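Local coordinates for protein cytidine deaminase (Burkholderia pseudomallei, PDB 3DMO) that probably deaminates cytidine and 2'-deoxycytidine to uridine and 2'-deoxyuridine at a zinc centre, salvaging them for UMP synthesis, at residues Ala94-Gly97 with Ala98-Gln101; Leu115-Met118 with Gln119-Arg123; Val124-Ala127 with Gly128-Leu131. One frame throughout, in Å; residues are numbered along the deposited sequence.

Contact 1: residues Ala94-Gly97 with Ala98-Gln101; sequences APCG and ACRQ. With ZN (zinc ion), chain E.
Cys-96 and Cys-99 hold the zinc ion between them where a loop turns into helix 97-107, with Cys-96 SG 2.2 Å and Cys-99 SG 2.4 Å from the metal. Cys-61 supplies the third sulfur and a water, 2.1 Å from the zinc, completes a four-coordinate site. Cys-96 is also the N-cap of the helix. Its sulfur is folded between the backbone N and the carbonyl carbon (chi1 81°), and there it accepts Cys-99 N at 3.5 Å along a nearly straight bond (170°). The one sulfur serves both the metal and the helix start. The first turn is closed by Arg-100 N on Cys-96 O and by Gln-101 N on Gly-97 O.

The arginine side chain doubles back along the loop, extended from CG to NE. It takes Pro-95 O edge-on with two nitrogens: NE at 2.8 Å, from above the carbonyl plane, and NH2 at 3.1 Å, within it. The rest of the guanidinium is held by backbone carbonyls too, NH1 to Leu-130 O of its own chain and to Pro-132 O of the second subunit, and NH2 to Asp-133 O of that subunit. Gln-101 OE1 accepts from Gly-97 N of the second subunit as well.

Packing is tight around the cysteines, where helix 62-72 brings Glu-63 and Arg-64 against Cys-99. It slackens at partly exposed Ala-94, whose CB only brushes Arg-100 NH2 at 4.1 Å. The zinc-bound water accepts a hydrogen bond from Cys-96 N at 2.9 Å. Bound to zinc and accepting from an N-H, the water would probably be easier to deprotonate, consistent with the zinc-bound nucleophile of this deaminase family.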
ATOM      1  N   ALA A  94       7.001   3.507  17.543  1.00 19.03           N
ATOM      2  CA  ALA A  94       7.746   3.929  16.365  1.00 19.15           C
ATOM      3  C   ALA A  94       6.824   3.906  15.143  1.00 18.92           C
ATOM      4  O   ALA A  94       6.279   2.856  14.798  1.00 18.78           O
ATOM      5  CB  ALA A  94       8.908   3.013  16.159  1.00 19.23           C
ATOM      6  N   PRO A  95       6.622   5.069  14.495  1.00 19.09           N
ATOM      7  CA  PRO A  95       5.868   5.061  13.241  1.00 18.22           C
ATOM      8  C   PRO A  95       6.525   4.182  12.188  1.00 17.53           C
ATOM      9  O   PRO A  95       7.757   4.182  12.065  1.00 17.08           O
ATOM     10  CB  PRO A  95       5.920   6.530  12.799  1.00 18.51           C
ATOM     11  CG  PRO A  95       6.072   7.292  14.090  1.00 18.98           C
ATOM     12  CD  PRO A  95       7.033   6.438  14.869  1.00 18.94           C
ATOM     13  N   CYS A  96       5.711   3.453  11.429  1.00 16.87           N
ATOM     14  CA  CYS A  96       6.256   2.675  10.323  1.00 16.20           C
ATOM     15  C   CYS A  96       6.756   3.589   9.207  1.00 16.32           C
ATOM     16  O   CYS A  96       6.414   4.781   9.146  1.00 16.40           O
ATOM     17  CB  CYS A  96       5.218   1.670   9.788  1.00 16.27           C
ATOM     18  SG  CYS A  96       3.983   2.359   8.652  1.00 16.96           S
ATOM     19  N   GLY A  97       7.569   3.013   8.328  1.00 15.76           N
ATOM     20  CA  GLY A  97       8.179   3.750   7.212  1.00 16.18           C
ATOM     21  C   GLY A  97       7.189   4.389   6.235  1.00 15.73           C
ATOM     22  O   GLY A  97       7.420   5.494   5.730  1.00 15.70           O
ATOM     23  N   ALA A  98       6.100   3.682   5.946  1.00 15.48           N
ATOM     24  CA  ALA A  98       5.016   4.227   5.119  1.00 15.99           C
ATOM     25  C   ALA A  98       4.427   5.496   5.751  1.00 16.61           C
ATOM     26  O   ALA A  98       4.273   6.526   5.078  1.00 17.06           O
ATOM     27  CB  ALA A  98       3.935   3.187   4.895  1.00 16.37           C
ATOM     28  N   CYS A  99       4.106   5.426   7.044  1.00 16.55           N
ATOM     29  CA  CYS A  99       3.628   6.605   7.774  1.00 16.81           C
ATOM     30  C   CYS A  99       4.611   7.767   7.789  1.00 16.50           C
ATOM     31  O   CYS A  99       4.199   8.920   7.682  1.00 15.75           O
ATOM     32  CB  CYS A  99       3.230   6.253   9.210  1.00 16.66           C
ATOM     33  SG  CYS A  99       1.662   5.382   9.307  1.00 17.17           S
ATOM     34  N   ARG A 100       5.902   7.454   7.927  1.00 15.98           N
ATOM     35  CA  ARG A 100       6.962   8.467   7.877  1.00 15.94           C
ATOM     36  C   ARG A 100       7.010   9.184   6.527  1.00 15.86           C
ATOM     37  O   ARG A 100       7.201  10.397   6.479  1.00 15.13           O
ATOM     38  CB  ARG A 100       8.324   7.856   8.221  1.00 16.19           C
ATOM     39  CG  ARG A 100       8.415   7.340   9.649  1.00 16.97           C
ATOM     40  CD  ARG A 100       9.785   6.741   9.936  1.00 17.58           C
ATOM     41  NE  ARG A 100       9.781   5.927  11.149  1.00 18.53           N
ATOM     42  CZ  ARG A 100      10.852   5.627  11.886  1.00 19.36           C
ATOM     43  NH1 ARG A 100      12.068   6.067  11.558  1.00 18.02           N
ATOM     44  NH2 ARG A 100      10.703   4.855  12.954  1.00 18.63           N
ATOM     45  N   GLN A 101       6.808   8.436   5.440  1.00 16.35           N
ATOM     46  CA  GLN A 101       6.812   9.010   4.092  1.00 16.98           C
ATOM     47  C   GLN A 101       5.624   9.954   3.877  1.00 16.84           C
ATOM     48  O   GLN A 101       5.765  11.036   3.285  1.00 16.64           O
ATOM     49  CB  GLN A 101       6.821   7.901   3.034  1.00 17.03           C
ATOM     50  CG  GLN A 101       7.081   8.378   1.596  1.00 18.51           C
ATOM     51  CD  GLN A 101       8.472   8.955   1.422  1.00 17.83           C
ATOM     52  OE1 GLN A 101       9.473   8.293   1.700  1.00 18.65           O
ATOM     53  NE2 GLN A 101       8.541  10.198   0.958  1.00 18.57           N
TER
HETATM   54 ZN    ZN E 131       2.328   3.172   9.868  1.00 20.55          ZN
HETATM   55  O   HOH W   1       2.848   3.277  11.941  1.00 18.93           O

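Contact 2: residues Leu115-Met118 with Gln119-Arg123; sequences LTNM and QGDVR
The Arg-123 guanidinium has Leu-115 CD1 over one face, 3.8 Å from NH2, the two side chains running side by side in the same direction. The Asn-117 amide is gripped differently. Its OD1 is approached from opposite faces of the amide plane, by Gln-119 N at 3.0 Å from well above it and by Asp-121 N at 3.0 Å with a smaller tilt. At the edge, ND2 points within the plane to the anti lone pair of Asp-121 OD2, 2.8 Å away and nearly straight (169°), although amide and carboxylate planes stand 64° apart. A chi1 of 59° swings the Asn-117 amide in over the loop, where these bonds pin its rotation; ND2 also reaches Thr-89 O.

This is the turn of the beta hairpin made by strands 112-116 and 122-126; within it, the bond from Gln-119 N to Asn-117 OD1 forms an Asx turn. Leu-115 and Arg-123 form a hydrogen-bonded antiparallel pair, Leu-115 N lying 2.8 Å from Arg-123 O. Next along, Thr-116 OG1 donates to Asp-121 O at 2.8 Å from above the carbonyl plane. Water bridges Asn-117 O to Gly-120 N, while Met-118 packs toward helix 11-22 against Lys-19 and Arg-22.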
ATOM      1  N   LEU A 115       5.777  10.862  20.290  1.00 19.33           N
ATOM      2  CA  LEU A 115       5.590   9.407  20.337  1.00 19.45           C
ATOM      3  C   LEU A 115       5.465   8.946  21.774  1.00 19.99           C
ATOM      4  O   LEU A 115       6.238   9.366  22.631  1.00 19.94           O
ATOM      5  CB  LEU A 115       6.764   8.696  19.664  1.00 19.36           C
ATOM      6  CG  LEU A 115       7.017   9.116  18.223  1.00 18.83           C
ATOM      7  CD1 LEU A 115       8.324   8.501  17.741  1.00 18.85           C
ATOM      8  CD2 LEU A 115       5.814   8.742  17.336  1.00 17.21           C
ATOM      9  N   THR A 116       4.499   8.074  22.033  1.00 20.16           N
ATOM     10  CA  THR A 116       4.271   7.601  23.394  1.00 21.14           C
ATOM     11  C   THR A 116       3.715   6.172  23.434  1.00 20.83           C
ATOM     12  O   THR A 116       3.484   5.553  22.396  1.00 20.60           O
ATOM     13  CB  THR A 116       3.390   8.608  24.199  1.00 21.02           C
ATOM     14  OG1 THR A 116       3.442   8.289  25.596  1.00 22.21           O
ATOM     15  CG2 THR A 116       1.943   8.626  23.723  1.00 21.54           C
ATOM     16  N   ASN A 117       3.528   5.642  24.638  1.00 21.18           N
ATOM     17  CA  ASN A 117       2.907   4.334  24.806  1.00 21.08           C
ATOM     18  C   ASN A 117       1.839   4.454  25.875  1.00 21.79           C
ATOM     19  O   ASN A 117       1.393   5.564  26.170  1.00 22.55           O
ATOM     20  CB  ASN A 117       3.946   3.258  25.142  1.00 20.98           C
ATOM     21  CG  ASN A 117       4.725   3.570  26.408  1.00 20.87           C
ATOM     22  OD1 ASN A 117       4.396   4.504  27.134  1.00 22.07           O
ATOM     23  ND2 ASN A 117       5.770   2.796  26.671  1.00 20.70           N
ATOM     24  N   MET A 118       1.429   3.327  26.448  1.00 22.35           N
ATOM     25  CA  MET A 118       0.379   3.326  27.460  1.00 23.05           C
ATOM     26  C   MET A 118       0.956   3.326  28.877  1.00 23.84           C
ATOM     27  O   MET A 118       0.225   3.100  29.843  1.00 24.17           O
ATOM     28  CB  MET A 118      -0.551   2.126  27.265  1.00 23.28           C
ATOM     29  CG  MET A 118      -1.285   2.102  25.924  1.00 23.52           C
ATOM     30  SD  MET A 118      -2.284   3.570  25.614  1.00 25.30           S
ATOM     31  CE  MET A 118      -3.651   3.358  26.753  1.00 22.91           C
ATOM     32  N   GLN A 119       2.255   3.597  28.994  1.00 23.85           N
ATOM     33  CA  GLN A 119       2.958   3.539  30.279  1.00 24.52           C
ATOM     34  C   GLN A 119       3.734   4.816  30.612  1.00 24.23           C
ATOM     35  O   GLN A 119       4.660   4.786  31.424  1.00 24.64           O
ATOM     36  CB  GLN A 119       3.923   2.348  30.298  1.00 24.43           C
ATOM     37  CG  GLN A 119       3.278   1.001  30.043  1.00 26.08           C
ATOM     38  CD  GLN A 119       4.311  -0.093  29.962  1.00 28.05           C
ATOM     39  OE1 GLN A 119       4.738  -0.634  30.984  1.00 28.10           O
ATOM     40  NE2 GLN A 119       4.740  -0.414  28.739  1.00 27.58           N
ATOM     41  N   GLY A 120       3.383   5.926  29.962  1.00 24.07           N
ATOM     42  CA  GLY A 120       4.013   7.223  30.235  1.00 23.25           C
ATOM     43  C   GLY A 120       5.365   7.516  29.601  1.00 22.80           C
ATOM     44  O   GLY A 120       5.985   8.535  29.912  1.00 22.99           O
ATOM     45  N   ASP A 121       5.841   6.643  28.721  1.00 22.69           N
ATOM     46  CA  ASP A 121       7.107   6.894  28.025  1.00 22.25           C
ATOM     47  C   ASP A 121       6.887   7.771  26.795  1.00 22.13           C
ATOM     48  O   ASP A 121       6.054   7.449  25.943  1.00 21.46           O
ATOM     49  CB  ASP A 121       7.786   5.582  27.636  1.00 22.51           C
ATOM     50  CG  ASP A 121       7.984   4.666  28.832  1.00 23.08           C
ATOM     51  OD1 ASP A 121       8.719   5.055  29.776  1.00 22.88           O
ATOM     52  OD2 ASP A 121       7.390   3.568  28.832  1.00 23.57           O
ATOM     53  N   VAL A 122       7.629   8.873  26.722  1.00 21.87           N
ATOM     54  CA  VAL A 122       7.440   9.882  25.675  1.00 22.37           C
ATOM     55  C   VAL A 122       8.767  10.228  25.023  1.00 22.49           C
ATOM     56  O   VAL A 122       9.777  10.372  25.704  1.00 22.18           O
ATOM     57  CB  VAL A 122       6.802  11.182  26.236  1.00 22.45           C
ATOM     58  CG1 VAL A 122       6.659  12.252  25.133  1.00 23.22           C
ATOM     59  CG2 VAL A 122       5.459  10.898  26.853  1.00 23.06           C
ATOM     60  N   ARG A 123       8.783  10.325  23.696  1.00 22.73           N
ATOM     61  CA  ARG A 123       9.860  11.049  23.036  1.00 22.86           C
ATOM     62  C   ARG A 123       9.320  11.973  21.957  1.00 22.41           C
ATOM     63  O   ARG A 123       8.305  11.681  21.309  1.00 22.38           O
ATOM     64  CB  ARG A 123      10.966  10.130  22.499  1.00 23.33           C
ATOM     65  CG  ARG A 123      10.616   9.311  21.287  1.00 24.45           C
ATOM     66  CD  ARG A 123      11.830   8.495  20.879  1.00 26.10           C
ATOM     67  NE  ARG A 123      11.697   7.906  19.545  1.00 27.56           N
ATOM     68  CZ  ARG A 123      12.206   8.432  18.435  1.00 28.31           C
ATOM     69  NH1 ARG A 123      12.879   9.577  18.479  1.00 28.71           N
ATOM     70  NH2 ARG A 123      12.045   7.815  17.272  1.00 27.76           N
TER
HETATM   71  O   HOH W   2       1.188   6.892  28.418  1.00 28.36           O
HETATM   72  O   HOH W   3       2.603   0.604  26.586  1.00 21.21           O

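Contact 3: residues Val124-Ala127 with Gly128-Leu131; sequences VTSA and GDLL
At Ser-126 the chain passes directly from strand 122-126 into the short helix 127-130, whose first turn closes with Leu-130 N on Ser-126 O at 3.1 Å, followed by a weak, bent bond from Leu-131 N to Ala-127 O as the chain leaves helical geometry at Leu-131.

Ser-126 is the N-cap. With chi1 at 72° its hydroxyl lies between backbone N and carbonyl carbon, and from there OG accepts Asp-129 N at 3.1 Å. Asp-129 OD2 also lies 3.0 Å from Ser-126 OG, a weak contact that is not settled as a bond. A negative group so near the start of a helix would be expected to suit the local dipole. The backbone N of Ser-126, by contrast, is buried without a partner.

Thr-125 divides its two branches between two residues. OG1, opposite the backbone N (chi1 -176°), slides past Asp-129 CB at 3.4 Å and shares a water with Asp-129 OD2. The methyl CG2 turns instead to Leu-130 and meets its CG at 3.8 Å, the two side chains crossing at about a right angle. The hydroxyl side of Thr-125 thus faces exposed Asp-129 and water, and its methyl side faces buried Leu-130.

Strand 112-116 borders this corner on the sheet side, Val-113 touching both Thr-125 and Leu-130. Helix 97-107 packs on the two leucine side chains, Met-103 against Leu-130 and Ile-104 against Leu-131, while Arg-100 of the second subunit packs on Leu-131.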
ATOM      1  N   VAL A 124       9.995  13.103  21.802  1.00 22.23           N
ATOM      2  CA  VAL A 124       9.590  14.114  20.842  1.00 21.89           C
ATOM      3  C   VAL A 124      10.625  14.162  19.730  1.00 21.83           C
ATOM      4  O   VAL A 124      11.836  14.224  19.968  1.00 21.83           O
ATOM      5  CB  VAL A 124       9.374  15.503  21.500  1.00 22.31           C
ATOM      6  CG1 VAL A 124       8.911  16.534  20.458  1.00 22.85           C
ATOM      7  CG2 VAL A 124       8.351  15.407  22.627  1.00 22.41           C
ATOM      8  N   THR A 125      10.133  14.097  18.506  1.00 20.94           N
ATOM      9  CA  THR A 125      11.012  14.109  17.357  1.00 20.84           C
ATOM     10  C   THR A 125      10.346  14.923  16.237  1.00 20.95           C
ATOM     11  O   THR A 125       9.399  15.659  16.495  1.00 20.81           O
ATOM     12  CB  THR A 125      11.418  12.660  16.952  1.00 21.02           C
ATOM     13  OG1 THR A 125      12.353  12.699  15.868  1.00 21.19           O
ATOM     14  CG2 THR A 125      10.197  11.797  16.585  1.00 21.34           C
ATOM     15  N   SER A 126      10.866  14.814  15.020  1.00 20.86           N
ATOM     16  CA  SER A 126      10.292  15.500  13.857  1.00 21.16           C
ATOM     17  C   SER A 126      10.150  14.510  12.700  1.00 20.95           C
ATOM     18  O   SER A 126      10.789  13.450  12.705  1.00 20.86           O
ATOM     19  CB  SER A 126      11.169  16.687  13.438  1.00 20.56           C
ATOM     20  OG  SER A 126      12.384  16.255  12.839  1.00 22.03           O
ATOM     21  N   ALA A 127       9.317  14.845  11.716  1.00 20.57           N
ATOM     22  CA  ALA A 127       9.148  13.969  10.548  1.00 20.63           C
ATOM     23  C   ALA A 127      10.473  13.797   9.802  1.00 20.49           C
ATOM     24  O   ALA A 127      10.796  12.697   9.333  1.00 20.68           O
ATOM     25  CB  ALA A 127       8.067  14.503   9.623  1.00 20.68           C
ATOM     26  N   GLY A 128      11.251  14.877   9.717  1.00 20.50           N
ATOM     27  CA  GLY A 128      12.556  14.828   9.064  1.00 20.53           C
ATOM     28  C   GLY A 128      13.553  13.925   9.778  1.00 21.20           C
ATOM     29  O   GLY A 128      14.299  13.189   9.135  1.00 20.66           O
ATOM     30  N   ASP A 129      13.580  13.982  11.108  1.00 21.19           N
ATOM     31  CA  ASP A 129      14.481  13.120  11.891  1.00 21.88           C
ATOM     32  C   ASP A 129      14.125  11.639  11.758  1.00 21.28           C
ATOM     33  O   ASP A 129      15.011  10.783  11.760  1.00 21.03           O
ATOM     34  CB  ASP A 129      14.481  13.508  13.369  1.00 22.44           C
ATOM     35  CG  ASP A 129      15.143  14.857  13.621  1.00 25.54           C
ATOM     36  OD1 ASP A 129      16.073  15.232  12.879  1.00 27.11           O
ATOM     37  OD2 ASP A 129      14.725  15.550  14.565  1.00 30.41           O
ATOM     38  N   LEU A 130      12.829  11.348  11.637  1.00 20.75           N
ATOM     39  CA  LEU A 130      12.340   9.975  11.483  1.00 20.43           C
ATOM     40  C   LEU A 130      12.673   9.391  10.111  1.00 20.55           C
ATOM     41  O   LEU A 130      12.748   8.165   9.945  1.00 20.51           O
ATOM     42  CB  LEU A 130      10.830   9.912  11.734  1.00 20.11           C
ATOM     43  CG  LEU A 130      10.356  10.022  13.180  1.00 19.11           C
ATOM     44  CD1 LEU A 130       8.861  10.224  13.192  1.00 17.96           C
ATOM     45  CD2 LEU A 130      10.742   8.788  13.989  1.00 19.15           C
ATOM     46  N   LEU A 131      12.880  10.272   9.135  1.00 20.77           N
ATOM     47  CA  LEU A 131      13.118   9.848   7.757  1.00 21.39           C
ATOM     48  C   LEU A 131      14.249  10.663   7.133  1.00 22.70           C
ATOM     49  O   LEU A 131      13.992  11.598   6.357  1.00 22.88           O
ATOM     50  CB  LEU A 131      11.822   9.950   6.934  1.00 20.81           C
ATOM     51  CG  LEU A 131      11.715   9.140   5.635  1.00 20.92           C
ATOM     52  CD1 LEU A 131      11.760   7.632   5.888  1.00 18.61           C
ATOM     53  CD2 LEU A 131      10.431   9.517   4.920  1.00 20.39           C
TER
HETATM   54  O   HOH W   4      14.685  14.019  16.814  1.00 44.37           O

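Contact 1 carries the zinc, and contacts 2 and 3 lie farther from it: the side chains of Leu-115 and Leu-130 are each about 10 Å from the metal. The centres of contacts 1 and 3 are about 10 Å apart, and a probable hydrogen bond from Arg-100 NH1 to Leu-130 O, 2.7 Å, ties them together. Contact 2 reaches contact 1 through Pro-95 CG on Leu-115 CD2 at 3.6 Å; Pro-95 in turn abuts Glu-63, the predicted proton donor. Strand 122-126 runs from contact 2 into contact 3, where Arg-123 NH2 lies 3.7 Å from Leu-130 CD2. Contacts 1 and 3 both meet the second subunit.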